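Cell division control protein 4 (PDB 3V7D) recognises phosphorylated targets such as the CDK inhibitor SIC1 for an SCF ubiquitin ligase, this chain carrying its F-box and WD40 repeat regions. Local coordinates at residues His197-Leu209 / Val221-Pro235. The protein carries 1 engineered substitution. Numbering follows the deposited sequence.
Sequences HVFEGHNSTVRCL and VTGSRDNTLHVWKLP. Unlike the reference sequence in segment 197-209: Glu200 (reference Lys).
The His202 ring lies against His230, whose CG sits 3.5 Å above one face, offset toward the rim. Ser224 CB covers the opposite face. The ring's two nitrogens are both used in its plane. His202 ND1 donates to Asp226 OD2 at 3.0 Å. His202 NE2 meets Thr222 OG1 at 2.6 Å, and either atom could be the donor. Trp232 NE1 donates to the same hydroxyl along a nearly straight line (174°). This His-Asp-Thr-Trp network is the structural tetrad of WD40 repeats, here in WD 3 of the beta propeller.

Asp226 CG stands between its backbone N and carbonyl carbon (chi1 59°), which turns the carboxylate to His202. OD2 also takes the backbone N of Asn203 on its anti lone pair. OD1 accepts from Thr228 N and OG1, both from one face. With an alanine at Asp226, the His202 ring would probably lose one of its two in-plane holds, and Asn203 N and Thr228 N and OG1 their acceptors.

Phe199 CB packs over the Trp232 face, 3.8 Å from the centroid of its six-membered ring. Pro235 CG sits over the centre of the His197 ring. Beyond Val206, Arg207 N and Cys208 N share Gly223 O in a classic bulge.

Arg207 hydrogen-bonds a modified side chain of the bound peptide; Arg225 bonds the peptide backbone and a modified side chain. Their proximity is consistent with a pocket for phosphorylated residues. Arg225 N and Ser224 OG both donate to Thr205 O, tying the backbone beside the arginines to the turn.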
ATOM      1  N   HIS B 197      28.990  -8.359  15.533  1.00 60.26           N
ATOM      2  CA  HIS B 197      29.500  -7.139  16.157  1.00 61.30           C
ATOM      3  C   HIS B 197      28.754  -6.797  17.444  1.00 60.62           C
ATOM      4  O   HIS B 197      27.529  -6.907  17.511  1.00 59.74           O
ATOM      5  CB  HIS B 197      29.399  -5.951  15.189  1.00 60.68           C
ATOM      6  CG  HIS B 197      30.109  -6.162  13.887  1.00 65.95           C
ATOM      7  ND1 HIS B 197      29.608  -6.970  12.887  1.00 66.38           N
ATOM      8  CD2 HIS B 197      31.276  -5.664  13.416  1.00 68.85           C
ATOM      9  CE1 HIS B 197      30.440  -6.966  11.861  1.00 66.33           C
ATOM     10  NE2 HIS B 197      31.459  -6.179  12.156  1.00 69.63           N
ATOM     11  N   VAL B 198      29.500  -6.379  18.461  1.00 58.71           N
ATOM     12  CA  VAL B 198      28.904  -5.831  19.673  1.00 55.79           C
ATOM     13  C   VAL B 198      29.396  -4.402  19.883  1.00 63.18           C
ATOM     14  O   VAL B 198      30.573  -4.183  20.173  1.00 71.03           O
ATOM     15  CB  VAL B 198      29.249  -6.670  20.913  1.00 59.72           C
ATOM     16  CG1 VAL B 198      28.606  -6.065  22.153  1.00 57.73           C
ATOM     17  CG2 VAL B 198      28.805  -8.112  20.726  1.00 62.70           C
ATOM     18  N   PHE B 199      28.498  -3.433  19.727  1.00 60.37           N
ATOM     19  CA  PHE B 199      28.854  -2.025  19.886  1.00 61.80           C
ATOM     20  C   PHE B 199      28.467  -1.503  21.266  1.00 63.91           C
ATOM     21  O   PHE B 199      27.285  -1.438  21.609  1.00 62.52           O
ATOM     22  CB  PHE B 199      28.182  -1.162  18.815  1.00 61.40           C
ATOM     23  CG  PHE B 199      28.605  -1.486  17.410  1.00 61.20           C
ATOM     24  CD1 PHE B 199      29.784  -2.168  17.160  1.00 60.77           C
ATOM     25  CD2 PHE B 199      27.816  -1.102  16.335  1.00 59.48           C
ATOM     26  CE1 PHE B 199      30.170  -2.463  15.866  1.00 59.98           C
ATOM     27  CE2 PHE B 199      28.194  -1.395  15.039  1.00 57.83           C
ATOM     28  CZ  PHE B 199      29.375  -2.076  14.804  1.00 59.61           C
ATOM     29  N   GLU B 200      29.468  -1.126  22.054  1.00 62.31           N
ATOM     30  CA  GLU B 200      29.213  -0.521  23.353  1.00 62.81           C
ATOM     31  C   GLU B 200      29.371   0.989  23.238  1.00 62.67           C
ATOM     32  O   GLU B 200      29.982   1.485  22.290  1.00 64.98           O
ATOM     33  CB  GLU B 200      30.151  -1.098  24.419  1.00 69.09           C
ATOM     34  CG  GLU B 200      30.014  -2.607  24.603  1.00 69.97           C
ATOM     35  CD  GLU B 200      30.836  -3.147  25.761  1.00 80.14           C
ATOM     36  OE1 GLU B 200      31.303  -2.342  26.594  1.00 85.79           O
ATOM     37  OE2 GLU B 200      31.014  -4.381  25.839  1.00 83.19           O
ATOM     38  N   GLY B 201      28.809   1.719  24.193  1.00 62.81           N
ATOM     39  CA  GLY B 201      28.871   3.168  24.162  1.00 66.79           C
ATOM     40  C   GLY B 201      27.741   3.806  24.944  1.00 70.90           C
ATOM     41  O   GLY B 201      27.960   4.755  25.698  1.00 72.92           O
ATOM     42  N   HIS B 202      26.529   3.290  24.756  1.00 70.68           N
ATOM     43  CA  HIS B 202      25.376   3.757  25.517  1.00 68.75           C
ATOM     44  C   HIS B 202      25.594   3.522  27.007  1.00 68.56           C
ATOM     45  O   HIS B 202      26.144   2.498  27.410  1.00 66.88           O
ATOM     46  CB  HIS B 202      24.093   3.057  25.057  1.00 64.94           C
ATOM     47  CG  HIS B 202      23.476   3.663  23.835  1.00 56.25           C
ATOM     48  ND1 HIS B 202      23.009   4.958  23.802  1.00 58.37           N
ATOM     49  CD2 HIS B 202      23.242   3.148  22.604  1.00 56.28           C
ATOM     50  CE1 HIS B 202      22.516   5.216  22.604  1.00 58.17           C
ATOM     51  NE2 HIS B 202      22.646   4.135  21.858  1.00 58.82           N
ATOM     52  N   ASN B 203      25.166   4.479  27.821  1.00 68.41           N
ATOM     53  CA  ASN B 203      25.355   4.382  29.260  1.00 74.47           C
ATOM     54  C   ASN B 203      24.100   3.890  29.960  1.00 73.76           C
ATOM     55  O   ASN B 203      24.020   3.886  31.190  1.00 71.59           O
ATOM     56  CB  ASN B 203      25.805   5.726  29.832  1.00 80.05           C
ATOM     57  CG  ASN B 203      27.185   6.131  29.344  1.00 85.13           C
ATOM     58  OD1 ASN B 203      27.368   7.209  28.782  1.00 87.05           O
ATOM     59  ND2 ASN B 203      28.164   5.257  29.552  1.00 85.98           N
ATOM     60  N   SER B 204      23.125   3.470  29.162  1.00 71.67           N
ATOM     61  CA  SER B 204      21.865   2.960  29.684  1.00 69.68           C
ATOM     62  C   SER B 204      21.176   2.074  28.643  1.00 61.51           C
ATOM     63  O   SER B 204      21.727   1.828  27.568  1.00 58.78           O
ATOM     64  CB  SER B 204      20.958   4.119  30.101  1.00 74.92           C
ATOM     65  OG  SER B 204      19.821   3.649  30.801  1.00 78.35           O
ATOM     66  N   THR B 205      19.981   1.593  28.974  1.00 57.41           N
ATOM     67  CA  THR B 205      19.236   0.676  28.108  1.00 56.27           C
ATOM     68  C   THR B 205      18.986   1.247  26.715  1.00 52.78           C
ATOM     69  O   THR B 205      18.526   2.379  26.575  1.00 52.18           O
ATOM     70  CB  THR B 205      17.870   0.304  28.731  1.00 58.22           C
ATOM     71  OG1 THR B 205      18.072  -0.547  29.866  1.00 58.25           O
ATOM     72  CG2 THR B 205      16.988  -0.415  27.716  1.00 54.36           C
ATOM     73  N   VAL B 206      19.302   0.464  25.687  1.00 51.50           N
ATOM     74  CA  VAL B 206      18.936   0.824  24.321  1.00 53.67           C
ATOM     75  C   VAL B 206      17.440   0.582  24.156  1.00 51.10           C
ATOM     76  O   VAL B 206      16.988  -0.559  24.150  1.00 54.58           O
ATOM     77  CB  VAL B 206      19.710  -0.003  23.278  1.00 49.66           C
ATOM     78  CG1 VAL B 206      19.360   0.462  21.876  1.00 43.45           C
ATOM     79  CG2 VAL B 206      21.214   0.105  23.516  1.00 53.78           C
ATOM     80  N   ARG B 207      16.675   1.662  24.030  1.00 50.91           N
ATOM     81  CA  ARG B 207      15.216   1.576  24.075  1.00 51.60           C
ATOM     82  C   ARG B 207      14.569   1.386  22.708  1.00 50.94           C
ATOM     83  O   ARG B 207      13.514   0.765  22.593  1.00 58.90           O
ATOM     84  CB  ARG B 207      14.634   2.823  24.744  1.00 52.65           C
ATOM     85  CG  ARG B 207      13.161   2.708  25.080  1.00 55.78           C
ATOM     86  CD  ARG B 207      12.912   1.533  26.007  1.00 58.05           C
ATOM     87  NE  ARG B 207      11.501   1.391  26.352  1.00 58.85           N
ATOM     88  CZ  ARG B 207      10.620   0.711  25.625  1.00 58.58           C
ATOM     89  NH1 ARG B 207      11.002   0.110  24.504  1.00 54.46           N
ATOM     90  NH2 ARG B 207       9.357   0.631  26.021  1.00 56.23           N
ATOM     91  N   CYS B 208      15.202   1.924  21.673  1.00 44.77           N
ATOM     92  CA  CYS B 208      14.633   1.903  20.334  1.00 41.13           C
ATOM     93  C   CYS B 208      15.755   2.023  19.316  1.00 45.40           C
ATOM     94  O   CYS B 208      16.882   2.367  19.679  1.00 50.64           O
ATOM     95  CB  CYS B 208      13.654   3.068  20.164  1.00 37.55           C
ATOM     96  SG  CYS B 208      14.410   4.718  20.387  1.00 49.76           S
ATOM     97  N   LEU B 209      15.452   1.744  18.050  1.00 41.65           N
ATOM     98  CA  LEU B 209      16.449   1.883  16.990  1.00 47.05           C
ATOM     99  C   LEU B 209      15.848   1.837  15.585  1.00 42.35           C
ATOM    100  O   LEU B 209      14.762   1.295  15.377  1.00 43.77           O
ATOM    101  CB  LEU B 209      17.565   0.836  17.139  1.00 56.50           C
ATOM    102  CG  LEU B 209      17.351  -0.617  16.717  1.00 60.62           C
ATOM    103  CD1 LEU B 209      17.918  -0.845  15.332  1.00 62.86           C
ATOM    104  CD2 LEU B 209      18.007  -1.560  17.709  1.00 63.51           C
ATOM    105  N   VAL B 221      20.871   3.853  13.940  1.00 49.60           N
ATOM    106  CA  VAL B 221      20.589   4.926  14.887  1.00 48.59           C
ATOM    107  C   VAL B 221      19.870   4.343  16.094  1.00 49.37           C
ATOM    108  O   VAL B 221      18.805   3.746  15.954  1.00 53.09           O
ATOM    109  CB  VAL B 221      19.702   6.013  14.258  1.00 49.12           C
ATOM    110  CG1 VAL B 221      19.613   7.225  15.176  1.00 49.21           C
ATOM    111  CG2 VAL B 221      20.242   6.411  12.898  1.00 51.23           C
ATOM    112  N   THR B 222      20.449   4.512  17.278  1.00 47.70           N
ATOM    113  CA  THR B 222      19.909   3.876  18.477  1.00 48.45           C
ATOM    114  C   THR B 222      19.569   4.879  19.571  1.00 52.96           C
ATOM    115  O   THR B 222      20.429   5.634  20.021  1.00 59.48           O
ATOM    116  CB  THR B 222      20.887   2.821  19.049  1.00 44.62           C
ATOM    117  OG1 THR B 222      22.133   3.447  19.386  1.00 44.81           O
ATOM    118  CG2 THR B 222      21.138   1.718  18.034  1.00 40.32           C
ATOM    119  N   GLY B 223      18.312   4.873  20.002  1.00 50.13           N
ATOM    120  CA  GLY B 223      17.876   5.714  21.102  1.00 50.37           C
ATOM    121  C   GLY B 223      17.972   4.968  22.421  1.00 53.01           C
ATOM    122  O   GLY B 223      17.704   3.766  22.485  1.00 50.84           O
ATOM    123  N   SER B 224      18.351   5.679  23.478  1.00 54.17           N
ATOM    124  CA  SER B 224      18.579   5.046  24.770  1.00 54.33           C
ATOM    125  C   SER B 224      17.968   5.813  25.932  1.00 51.67           C
ATOM    126  O   SER B 224      17.592   6.976  25.800  1.00 49.33           O
ATOM    127  CB  SER B 224      20.081   4.860  25.010  1.00 57.14           C
ATOM    128  OG  SER B 224      20.367   4.590  26.375  1.00 56.64           O
ATOM    129  N   ARG B 225      17.886   5.143  27.077  1.00 56.23           N
ATOM    130  CA  ARG B 225      17.449   5.771  28.316  1.00 60.14           C
ATOM    131  C   ARG B 225      18.510   6.704  28.901  1.00 61.81           C
ATOM    132  O   ARG B 225      18.308   7.279  29.969  1.00 65.99           O
ATOM    133  CB  ARG B 225      17.067   4.707  29.346  1.00 57.37           C
ATOM    134  CG  ARG B 225      15.787   3.980  29.015  1.00 57.46           C
ATOM    135  CD  ARG B 225      15.419   2.989  30.094  1.00 60.79           C
ATOM    136  NE  ARG B 225      14.008   2.627  30.015  1.00 65.26           N
ATOM    137  CZ  ARG B 225      13.422   1.730  30.801  1.00 69.78           C
ATOM    138  NH1 ARG B 225      14.130   1.091  31.725  1.00 73.03           N
ATOM    139  NH2 ARG B 225      12.130   1.470  30.661  1.00 68.24           N
ATOM    140  N   ASP B 226      19.635   6.854  28.208  1.00 56.20           N
ATOM    141  CA  ASP B 226      20.656   7.814  28.624  1.00 59.94           C
ATOM    142  C   ASP B 226      20.421   9.184  27.992  1.00 63.49           C
ATOM    143  O   ASP B 226      21.312  10.037  28.000  1.00 67.08           O
ATOM    144  CB  ASP B 226      22.071   7.304  28.310  1.00 59.02           C
ATOM    145  CG  ASP B 226      22.288   7.015  26.833  1.00 58.45           C
ATOM    146  OD1 ASP B 226      21.528   7.528  25.986  1.00 65.43           O
ATOM    147  OD2 ASP B 226      23.235   6.268  26.516  1.00 56.97           O
ATOM    148  N   ASN B 227      19.222   9.362  27.435  1.00 59.22           N
ATOM    149  CA  ASN B 227      18.778  10.609  26.802  1.00 55.83           C
ATOM    150  C   ASN B 227      19.434  10.912  25.454  1.00 50.67           C
ATOM    151  O   ASN B 227      19.173  11.956  24.853  1.00 50.98           O
ATOM    152  CB  ASN B 227      18.934  11.811  27.747  1.00 60.09           C
ATOM    153  CG  ASN B 227      18.399  11.534  29.136  1.00 62.46           C
ATOM    154  OD1 ASN B 227      17.691  10.552  29.355  1.00 64.23           O
ATOM    155  ND2 ASN B 227      18.732  12.402  30.082  1.00 61.41           N
ATOM    156  N   THR B 228      20.272  10.000  24.975  1.00 46.73           N
ATOM    157  CA  THR B 228      21.021  10.242  23.748  1.00 52.19           C
ATOM    158  C   THR B 228      20.599   9.325  22.609  1.00 57.71           C
ATOM    159  O   THR B 228      19.842   8.371  22.802  1.00 55.61           O
ATOM    160  CB  THR B 228      22.535  10.016  23.952  1.00 53.88           C
ATOM    161  OG1 THR B 228      22.825   8.613  23.872  1.00 51.19           O
ATOM    162  CG2 THR B 228      22.996  10.560  25.300  1.00 57.96           C
ATOM    163  N   LEU B 229      21.104   9.631  21.419  1.00 59.85           N
ATOM    164  CA  LEU B 229      21.089   8.695  20.305  1.00 58.37           C
ATOM    165  C   LEU B 229      22.512   8.500  19.791  1.00 63.11           C
ATOM    166  O   LEU B 229      23.282   9.458  19.689  1.00 61.82           O
ATOM    167  CB  LEU B 229      20.197   9.192  19.172  1.00 57.54           C
ATOM    168  CG  LEU B 229      18.693   9.247  19.434  1.00 55.52           C
ATOM    169  CD1 LEU B 229      18.278  10.623  19.943  1.00 50.09           C
ATOM    170  CD2 LEU B 229      17.937   8.877  18.172  1.00 52.98           C
ATOM    171  N   HIS B 230      22.863   7.257  19.481  1.00 56.00           N
ATOM    172  CA  HIS B 230      24.160   6.961  18.893  1.00 53.96           C
ATOM    173  C   HIS B 230      23.982   6.599  17.428  1.00 57.51           C
ATOM    174  O   HIS B 230      23.014   5.936  17.063  1.00 61.91           O
ATOM    175  CB  HIS B 230      24.842   5.813  19.637  1.00 53.43           C
ATOM    176  CG  HIS B 230      25.472   6.215  20.935  1.00 61.31           C
ATOM    177  ND1 HIS B 230      24.866   7.077  21.825  1.00 62.01           N
ATOM    178  CD2 HIS B 230      26.654   5.865  21.499  1.00 62.01           C
ATOM    179  CE1 HIS B 230      25.648   7.240  22.877  1.00 63.70           C
ATOM    180  NE2 HIS B 230      26.739   6.515  22.704  1.00 61.17           N
ATOM    181  N   VAL B 231      24.909   7.043  16.587  1.00 57.15           N
ATOM    182  CA  VAL B 231      24.867   6.703  15.168  1.00 53.54           C
ATOM    183  C   VAL B 231      26.043   5.793  14.806  1.00 60.70           C
ATOM    184  O   VAL B 231      27.185   6.053  15.187  1.00 63.24           O
ATOM    185  CB  VAL B 231      24.851   7.964  14.270  1.00 53.27           C
ATOM    186  CG1 VAL B 231      24.750   7.572  12.803  1.00 50.15           C
ATOM    187  CG2 VAL B 231      23.693   8.880  14.655  1.00 46.30           C
ATOM    188  N   TRP B 232      25.755   4.710  14.089  1.00 61.14           N
ATOM    189  CA  TRP B 232      26.785   3.758  13.695  1.00 59.33           C
ATOM    190  C   TRP B 232      26.615   3.347  12.239  1.00 61.35           C
ATOM    191  O   TRP B 232      25.493   3.270  11.736  1.00 63.66           O
ATOM    192  CB  TRP B 232      26.752   2.493  14.561  1.00 56.62           C
ATOM    193  CG  TRP B 232      26.184   2.649  15.934  1.00 56.26           C
ATOM    194  CD1 TRP B 232      24.874   2.851  16.267  1.00 58.40           C
ATOM    195  CD2 TRP B 232      26.899   2.560  17.167  1.00 56.32           C
ATOM    196  NE1 TRP B 232      24.737   2.918  17.633  1.00 55.74           N
ATOM    197  CE2 TRP B 232      25.972   2.740  18.211  1.00 53.27           C
ATOM    198  CE3 TRP B 232      28.244   2.358  17.495  1.00 57.79           C
ATOM    199  CZ2 TRP B 232      26.338   2.722  19.554  1.00 57.17           C
ATOM    200  CZ3 TRP B 232      28.612   2.343  18.831  1.00 57.60           C
ATOM    201  CH2 TRP B 232      27.664   2.524  19.843  1.00 60.23           C
ATOM    202  N   LYS B 233      27.729   3.079  11.563  1.00 58.27           N
ATOM    203  CA  LYS B 233      27.677   2.482  10.236  1.00 61.06           C
ATOM    204  C   LYS B 233      27.390   0.991  10.364  1.00 63.47           C
ATOM    205  O   LYS B 233      27.931   0.329  11.246  1.00 66.75           O
ATOM    206  CB  LYS B 233      28.990   2.707   9.482  1.00 66.08           C
ATOM    207  CG  LYS B 233      29.235   4.158   9.097  1.00 74.08           C
ATOM    208  CD  LYS B 233      30.516   4.319   8.298  1.00 80.56           C
ATOM    209  CE  LYS B 233      31.734   4.031   9.153  1.00 86.60           C
ATOM    210  NZ  LYS B 233      31.914   5.050  10.225  1.00 88.88           N
ATOM    211  N   LEU B 234      26.521   0.475   9.498  1.00 58.93           N
ATOM    212  CA  LEU B 234      26.245  -0.959   9.452  1.00 57.63           C
ATOM    213  C   LEU B 234      27.356  -1.660   8.680  1.00 60.95           C
ATOM    214  O   LEU B 234      27.581  -1.362   7.508  1.00 63.98           O
ATOM    215  CB  LEU B 234      24.896  -1.232   8.782  1.00 54.81           C
ATOM    216  CG  LEU B 234      24.485  -2.703   8.651  1.00 52.26           C
ATOM    217  CD1 LEU B 234      24.172  -3.307  10.013  1.00 46.02           C
ATOM    218  CD2 LEU B 234      23.302  -2.859   7.704  1.00 51.18           C
ATOM    219  N   PRO B 235      28.066  -2.583   9.344  1.00 65.16           N
ATOM    220  CA  PRO B 235      29.187  -3.318   8.743  1.00 72.42           C
ATOM    221  C   PRO B 235      28.787  -4.104   7.493  1.00 79.28           C
ATOM    222  O   PRO B 235      27.695  -4.672   7.433  1.00 80.24           O
ATOM    223  CB  PRO B 235      29.608  -4.276   9.859  1.00 71.62           C
ATOM    224  CG  PRO B 235      29.184  -3.590  11.117  1.00 70.87           C
ATOM    225  CD  PRO B 235      27.897  -2.903  10.771  1.00 66.31           C
TER